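Local structure of BtGH115A (Bacteroides thetaiotaomicron, 5BY3) at residues K188-P193 with C218-F223; E245-N250 with I288-G293; Q646-E651 with E666-E671. The protein acts as a family GH115 4-O-methyl-alpha-glucuronidase, a glycoside hydrolase with specificity for decorated arabinogalactans. All coordinates share one frame; numbering follows the deposited sequence.

Contact 1 (K188-P193 with C218-F223)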
# COMPACT_ATOMS: atom_id res chain seq x y z
N LYS A 188 -0.58 27.60 10.09
CA LYS A 188 -0.54 27.45 8.61
C LYS A 188 -0.81 26.06 8.02
O LYS A 188 -1.54 25.96 7.02
CB LYS A 188 0.77 28.05 8.04
CG LYS A 188 1.16 27.64 6.62
CD LYS A 188 2.13 28.62 5.96
CE LYS A 188 3.14 27.92 5.05
NZ LYS A 188 2.61 27.33 3.78
N GLY A 189 -0.22 25.01 8.59
CA GLY A 189 -0.48 23.66 8.03
C GLY A 189 -0.64 22.63 9.13
O GLY A 189 0.07 21.61 9.14
N GLU A 190 -1.55 22.89 10.05
CA GLU A 190 -1.62 22.08 11.24
C GLU A 190 -2.62 20.91 11.13
O GLU A 190 -3.80 21.12 10.83
CB GLU A 190 -1.84 22.94 12.48
CG GLU A 190 -1.44 22.22 13.76
CD GLU A 190 -1.62 23.07 15.01
OE1 GLU A 190 -2.70 23.66 15.17
OE2 GLU A 190 -0.67 23.12 15.82
N ILE A 191 -2.10 19.70 11.37
CA ILE A 191 -2.82 18.44 11.43
C ILE A 191 -2.55 18.05 12.85
O ILE A 191 -1.47 17.55 13.17
CB ILE A 191 -2.21 17.38 10.46
CG1 ILE A 191 -2.09 17.96 9.04
CG2 ILE A 191 -2.91 16.00 10.56
CD1 ILE A 191 -1.51 16.98 8.01
N GLY A 192 -3.52 18.32 13.71
CA GLY A 192 -3.25 18.43 15.12
C GLY A 192 -3.48 17.15 15.89
O GLY A 192 -3.60 16.08 15.29
N PRO A 193 -3.55 17.27 17.23
CA PRO A 193 -3.74 16.07 18.05
C PRO A 193 -5.02 15.30 17.73
O PRO A 193 -4.98 14.07 17.66
CB PRO A 193 -3.74 16.62 19.51
CG PRO A 193 -3.97 18.12 19.39
CD PRO A 193 -3.39 18.50 18.04
N CYS A 218 4.43 21.98 3.08
CA CYS A 218 3.08 22.52 3.42
C CYS A 218 2.48 22.17 4.81
O CYS A 218 1.46 22.73 5.19
CB CYS A 218 2.07 22.11 2.33
SG CYS A 218 1.57 20.36 2.39
N THR A 219 3.11 21.25 5.54
CA THR A 219 2.59 20.74 6.81
C THR A 219 3.47 21.12 8.04
O THR A 219 4.69 21.16 7.94
CB THR A 219 2.43 19.20 6.70
OG1 THR A 219 1.39 18.92 5.77
CG2 THR A 219 2.08 18.53 8.02
N LEU A 220 2.84 21.37 9.18
CA LEU A 220 3.56 21.55 10.44
C LEU A 220 4.22 20.23 10.88
O LEU A 220 3.51 19.25 11.10
CB LEU A 220 2.65 22.05 11.57
CG LEU A 220 3.40 22.63 12.78
CD1 LEU A 220 4.06 23.97 12.44
CD2 LEU A 220 2.49 22.76 14.01
N PRO A 221 5.56 20.22 11.03
CA PRO A 221 6.18 18.97 11.50
C PRO A 221 5.54 18.43 12.77
O PRO A 221 5.20 19.19 13.69
CB PRO A 221 7.64 19.36 11.72
CG PRO A 221 7.87 20.39 10.65
CD PRO A 221 6.59 21.19 10.57
N PHE A 222 5.36 17.12 12.77
CA PHE A 222 4.67 16.40 13.81
C PHE A 222 5.11 16.80 15.21
O PHE A 222 4.27 17.10 16.05
CB PHE A 222 4.90 14.90 13.64
CG PHE A 222 4.19 14.06 14.65
CD1 PHE A 222 2.86 13.76 14.50
CD2 PHE A 222 4.88 13.56 15.75
CE1 PHE A 222 2.21 12.96 15.43
CE2 PHE A 222 4.23 12.76 16.69
CZ PHE A 222 2.89 12.47 16.53
N PHE A 223 6.42 16.77 15.44
CA PHE A 223 6.98 16.92 16.78
C PHE A 223 7.10 18.37 17.22
O PHE A 223 7.49 18.66 18.36
CB PHE A 223 8.32 16.22 16.84
CG PHE A 223 8.24 14.73 17.01
CD1 PHE A 223 7.69 14.17 18.17
CD2 PHE A 223 8.77 13.89 16.04
CE1 PHE A 223 7.65 12.79 18.36
CE2 PHE A 223 8.75 12.50 16.22
CZ PHE A 223 8.19 11.95 17.38
O HOH W 1 0.89 19.32 11.97

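Contact 2 (E245-N250 with I288-G293)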
# COMPACT_ATOMS: atom_id res chain seq x y z
N GLU A 245 14.56 11.50 6.90
CA GLU A 245 14.18 12.09 8.19
C GLU A 245 14.84 11.32 9.34
O GLU A 245 14.15 10.67 10.17
CB GLU A 245 12.67 12.11 8.34
CG GLU A 245 11.89 13.06 7.47
CD GLU A 245 10.42 12.83 7.68
OE1 GLU A 245 9.88 11.85 7.09
OE2 GLU A 245 9.80 13.59 8.47
N PRO A 246 16.19 11.41 9.40
CA PRO A 246 17.06 10.67 10.30
C PRO A 246 16.73 10.73 11.75
O PRO A 246 16.85 9.69 12.41
CB PRO A 246 18.43 11.32 10.09
CG PRO A 246 18.36 11.93 8.74
CD PRO A 246 16.95 12.42 8.63
N MSE A 247 16.35 11.89 12.30
CA MSE A 247 16.51 11.31 13.70
C MSE A 247 15.30 11.68 14.42
O MSE A 247 15.31 12.63 15.22
CB MSE A 247 17.71 11.76 14.58
CG MSE A 247 19.08 11.18 14.22
SE MSE A 247 19.32 9.41 15.04
CE MSE A 247 19.42 10.17 16.82
N ALA A 248 14.21 10.96 14.13
CA ALA A 248 12.86 11.48 14.40
C ALA A 248 12.72 12.95 13.93
O ALA A 248 11.86 13.69 14.41
CB ALA A 248 12.54 11.34 15.88
N CYS A 249 13.57 13.32 12.96
CA CYS A 249 13.81 14.71 12.59
C CYS A 249 13.42 15.03 11.17
O CYS A 249 14.09 14.66 10.21
CB CYS A 249 15.28 15.09 12.81
SG CYS A 249 15.55 15.90 14.39
N ASN A 250 12.31 15.72 11.05
CA ASN A 250 11.81 16.15 9.76
C ASN A 250 12.60 17.37 9.23
O ASN A 250 12.24 18.51 9.49
CB ASN A 250 10.29 16.43 9.85
CG ASN A 250 9.72 17.09 8.60
OD1 ASN A 250 10.44 17.34 7.62
ND2 ASN A 250 8.44 17.40 8.64
N ILE A 288 9.62 5.05 19.57
CA ILE A 288 10.19 5.69 18.39
C ILE A 288 10.99 4.65 17.67
O ILE A 288 11.64 3.81 18.31
CB ILE A 288 11.19 6.82 18.78
CG1 ILE A 288 10.55 7.86 19.72
CG2 ILE A 288 11.86 7.43 17.53
CD1 ILE A 288 9.39 8.63 19.10
N LEU A 289 10.90 4.68 16.34
CA LEU A 289 11.81 3.96 15.46
C LEU A 289 12.70 4.99 14.79
O LEU A 289 12.20 5.87 14.07
CB LEU A 289 11.08 3.13 14.41
CG LEU A 289 10.10 2.05 14.88
CD1 LEU A 289 9.37 1.55 13.65
CD2 LEU A 289 10.71 0.88 15.66
N TYR A 290 14.01 4.87 15.06
CA TYR A 290 15.00 5.89 14.66
C TYR A 290 15.50 5.54 13.30
O TYR A 290 16.12 4.46 13.12
CB TYR A 290 16.16 5.96 15.68
CG TYR A 290 15.72 6.55 16.99
CD1 TYR A 290 15.72 7.94 17.17
CD2 TYR A 290 15.21 5.74 18.02
CE1 TYR A 290 15.29 8.50 18.34
CE2 TYR A 290 14.77 6.32 19.22
CZ TYR A 290 14.81 7.69 19.35
OH TYR A 290 14.37 8.33 20.48
N THR A 291 15.20 6.41 12.33
CA THR A 291 15.78 6.25 10.99
C THR A 291 17.24 6.73 11.04
O THR A 291 17.52 7.81 11.54
CB THR A 291 14.95 7.01 9.91
OG1 THR A 291 13.79 6.24 9.58
CG2 THR A 291 15.73 7.16 8.62
N LEU A 292 18.17 5.93 10.51
CA LEU A 292 19.57 6.34 10.47
C LEU A 292 19.96 6.91 9.12
O LEU A 292 19.22 6.75 8.15
CB LEU A 292 20.49 5.18 10.86
CG LEU A 292 20.45 4.69 12.30
CD1 LEU A 292 21.70 3.85 12.56
CD2 LEU A 292 20.36 5.85 13.29
N GLY A 293 21.12 7.58 9.08
CA GLY A 293 21.69 8.05 7.83
C GLY A 293 21.38 9.49 7.53
O GLY A 293 21.01 10.25 8.42

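Contact 3 (Q646-E651 with E666-E671)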
# COMPACT_ATOMS: atom_id res chain seq x y z
N GLN A 646 -2.66 -15.81 -29.94
CA GLN A 646 -2.73 -15.02 -28.73
C GLN A 646 -3.03 -15.93 -27.54
O GLN A 646 -4.09 -16.57 -27.49
CB GLN A 646 -3.81 -13.95 -28.89
CG GLN A 646 -3.85 -12.88 -27.82
CD GLN A 646 -4.28 -11.53 -28.38
OE1 GLN A 646 -4.83 -11.45 -29.49
NE2 GLN A 646 -4.02 -10.47 -27.62
N TRP A 647 -2.10 -15.97 -26.58
CA TRP A 647 -2.11 -16.91 -25.46
C TRP A 647 -1.95 -16.24 -24.12
O TRP A 647 -1.38 -15.15 -24.03
CB TRP A 647 -0.96 -17.90 -25.61
CG TRP A 647 -1.07 -18.77 -26.82
CD1 TRP A 647 -2.11 -19.60 -27.15
CD2 TRP A 647 -0.09 -18.92 -27.87
NE1 TRP A 647 -1.85 -20.23 -28.33
CE2 TRP A 647 -0.62 -19.84 -28.79
CE3 TRP A 647 1.17 -18.37 -28.11
CZ2 TRP A 647 0.07 -20.22 -29.95
CZ3 TRP A 647 1.86 -18.75 -29.27
CH2 TRP A 647 1.31 -19.67 -30.17
N ASN A 648 -2.50 -16.92 -23.10
CA ASN A 648 -2.20 -16.74 -21.67
C ASN A 648 -1.34 -17.92 -21.25
O ASN A 648 -1.21 -18.90 -22.00
CB ASN A 648 -3.50 -16.70 -20.85
CG ASN A 648 -4.41 -17.92 -21.11
OD1 ASN A 648 -4.15 -19.06 -20.64
ND2 ASN A 648 -5.50 -17.69 -21.87
N ALA A 649 -0.78 -17.88 -20.05
CA ALA A 649 0.20 -18.91 -19.66
C ALA A 649 -0.31 -20.37 -19.60
O ALA A 649 0.49 -21.31 -19.64
CB ALA A 649 0.89 -18.52 -18.36
N ALA A 650 -1.64 -20.54 -19.53
CA ALA A 650 -2.26 -21.86 -19.34
C ALA A 650 -2.82 -22.46 -20.64
O ALA A 650 -3.19 -23.64 -20.66
CB ALA A 650 -3.34 -21.80 -18.26
N GLU A 651 -2.87 -21.66 -21.71
CA GLU A 651 -3.15 -22.17 -23.06
C GLU A 651 -2.00 -23.05 -23.55
O GLU A 651 -2.14 -23.76 -24.55
CB GLU A 651 -3.45 -21.04 -24.05
CG GLU A 651 -4.72 -20.27 -23.74
CD GLU A 651 -5.40 -19.64 -24.96
OE1 GLU A 651 -4.76 -18.89 -25.74
OE2 GLU A 651 -6.63 -19.86 -25.13
N GLU A 666 -5.34 -9.85 -18.52
CA GLU A 666 -6.56 -10.63 -18.50
C GLU A 666 -6.57 -11.63 -17.33
O GLU A 666 -7.04 -12.75 -17.46
CB GLU A 666 -6.82 -11.28 -19.86
CG GLU A 666 -5.62 -12.08 -20.36
CD GLU A 666 -5.57 -12.27 -21.87
OE1 GLU A 666 -6.20 -11.45 -22.60
OE2 GLU A 666 -4.86 -13.22 -22.30
N SER A 667 -6.05 -11.18 -16.18
CA SER A 667 -6.14 -11.90 -14.89
C SER A 667 -5.54 -13.26 -14.90
O SER A 667 -5.84 -14.06 -14.02
CB SER A 667 -7.59 -12.00 -14.36
OG SER A 667 -8.28 -10.78 -14.53
N LYS A 668 -4.70 -13.54 -15.89
CA LYS A 668 -4.09 -14.88 -16.06
C LYS A 668 -2.55 -14.93 -16.10
O LYS A 668 -1.99 -15.92 -16.53
CB LYS A 668 -4.71 -15.61 -17.26
CG LYS A 668 -6.13 -16.12 -16.98
CD LYS A 668 -7.06 -16.13 -18.19
CE LYS A 668 -8.51 -16.29 -17.72
NZ LYS A 668 -9.45 -16.72 -18.80
N ALA A 669 -1.86 -13.90 -15.62
CA ALA A 669 -0.40 -14.01 -15.47
C ALA A 669 -0.00 -15.19 -14.57
O ALA A 669 -0.74 -15.51 -13.63
CB ALA A 669 0.20 -12.70 -14.96
N ALA A 670 1.15 -15.81 -14.87
CA ALA A 670 1.61 -17.04 -14.16
C ALA A 670 3.13 -17.12 -14.03
O ALA A 670 3.83 -16.72 -14.96
CB ALA A 670 1.10 -18.29 -14.85
N GLU A 671 3.62 -17.65 -12.91
CA GLU A 671 5.05 -17.70 -12.64
C GLU A 671 5.68 -18.93 -13.25
O GLU A 671 5.25 -20.04 -12.97
CB GLU A 671 5.35 -17.67 -11.13
CG GLU A 671 6.84 -17.70 -10.82
CD GLU A 671 7.17 -17.92 -9.34
OE1 GLU A 671 6.30 -18.45 -8.59
OE2 GLU A 671 8.32 -17.59 -8.93

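Contact 1 (K188-P193 with C218-F223)
Gly189 O takes a backbone bond and a weaker carbon donor from the 218-223 loop at once. Leu220 N reaches it at 2.8 Å with the N-H pointing almost exactly at the oxygen (179°), although the nitrogen stands 40° out of the carbonyl plane and so is not on a lone pair. Thr219 CA adds a CA-H...O contact to the same Gly189 O at 3.5 Å. In return, Cys218 O receives a CA-H from Gly189 CA at 3.6 Å. Gly189 has no side chain to hold the two backbones apart. Two residues past Gly189, a water continues the link: it accepts from Ile191 N at 3.1 Å and lies 2.8 Å from Leu220 O, to which it can donate.

The side chains fill in around this backbone core. Leu220 lies alongside Glu190, both pointing the same way, with CD2 of Leu220 3.7 Å from OE2 of Glu190. The glutamate gets there by holding CG anti to its own nitrogen (chi1 -160°) and running straight on, while its other oxygen, OE1, is hydrogen-bonded to Ser185. Ile191 turns CD1 onto Thr219 CG2 at 3.9 Å. The hydroxyl of Thr219 is engaged by Glu170, and Met175 of helix 174-182 touches both Ile191 and Thr219.

Gly192 occupies the N-cap position of helix 193-205, which leads into strand 210-212 and from there into the second loop. The side chain of Cys218 is about 12 Å from the bound nickel ion. Both loops follow the C-terminal ends of neighbouring parallel strands, the side that carries the active site in TIM-type (beta/alpha) barrels, as is probably so here.

Contact 2 (E245-N250 with I288-G293)
Pro246 and Thr291 bring their backbones to 4.7 Å between Pro246 CA and Thr291 CA, yet no hydrogen bond spans the two segments; the carbonyls of these residues are modelled too close together, which makes the detail of the backbone approach doubtful. The side chains give firmer evidence. The ring of Pro246 rests by its CG on the carbonyl of Gly293, 3.2 Å from Gly293 O. Thr291 sets its CB against the carbonyl of Glu245, the residue before Pro246, 3.8 Å from Glu245 O. The hydroxyl OG1 of Thr291 is directed elsewhere and bonds to Ala241 O.

Strand 290-291 belongs to the eight-stranded parallel sheet of a TIM-type barrel. It pairs with strand 339-341 through backbone bonds of Tyr290 and Leu292 to Val340, while Leu289 bonds to Met239 at the far strand in the sheet order, which is how such a barrel closes. Segment 245-250 is the loop that follows strand 238-239, so the contact sits beside that closing seam.

Selenomethionine Met247 carries the apolar part. Its chain bends at both chi2 (-84°) and chi3 (-69°), and this bent shape lets SE and CE meet different neighbours. SE lies alongside Leu292, 4.1 Å from CD2, the two side chains pointing the same way; the terminal CE approaches the ring of Tyr290 obliquely, 4.3 Å from CD1. Val280 of helix 265-283 and Leu326 of helix 308-329 also pack on Met247. Beyond it, Ala248 points its methyl at Ile288, with 4.3 Å between Ala248 CB and Ile288 CG2. That same CG2 sits over the centre of one face of the Tyr290 ring, 3.4 Å above its plane.

Contact 3 (Q646-E651 with E666-E671)
A type I beta turn from Asn648 to Glu651, reinforced as an Asx turn, packs against the approach to strand 670-672. Asn648 and Ala649 meet Lys668 and Ala670 mainly through their beta carbons, and no hydrogen bond crosses between the segments. The shortest approach, 3.5 Å between Ala649 CB and Ala670 CB, is a tight methyl-to-methyl contact in a buried spot that Leu678 also lines. Nearer the surface, Asn648 CB lies 3.9 Å from Lys668 CB and 4.0 Å from the carboxylate atom Glu666 OE2.

The amide of Asn648 is turned back on its own chain. With CG set between the backbone N and the carbonyl carbon (chi1 53°), OD1 accepts from Ala650 N at 3.1 Å, in the carbonyl plane and on a lone pair. Glu651 N adds a weak bond to the same oxygen, besides its bond to Asn648 O.

Just before the turn, Trp647 makes backbone hydrogen bonds with Val771, its ring stacked with that of Phe680; Ala670 makes them with Leu768. Both short strands therefore pair antiparallel with strand 766-772, an arrangement consistent with the beta-sandwich of galactose-binding-like domains.

Overall arrangement
From the N terminus, contact 1 comes first, closing a loop of 24 residues that contains helix 193-205 and strand 210-212. Contact 2 opens afterwards and closes a largely helical excursion from the loop after strand 238-239 to strand 290-291. The three contacts follow in series, with none nested and none crossing. Contacts 1 and 2 touch directly in the barrel domain: Phe223 CD2 lies 3.5 Å from Ala248 O, and Phe223 CZ lies 3.9 Å from Ile288 CD1. Contact 3 closes a loop of 14 residues containing strand 658-659 and joins parts of the C-terminal antiparallel beta region, on the opposite side of the chain's centre, its nearest atoms about 30 Å from contact 2.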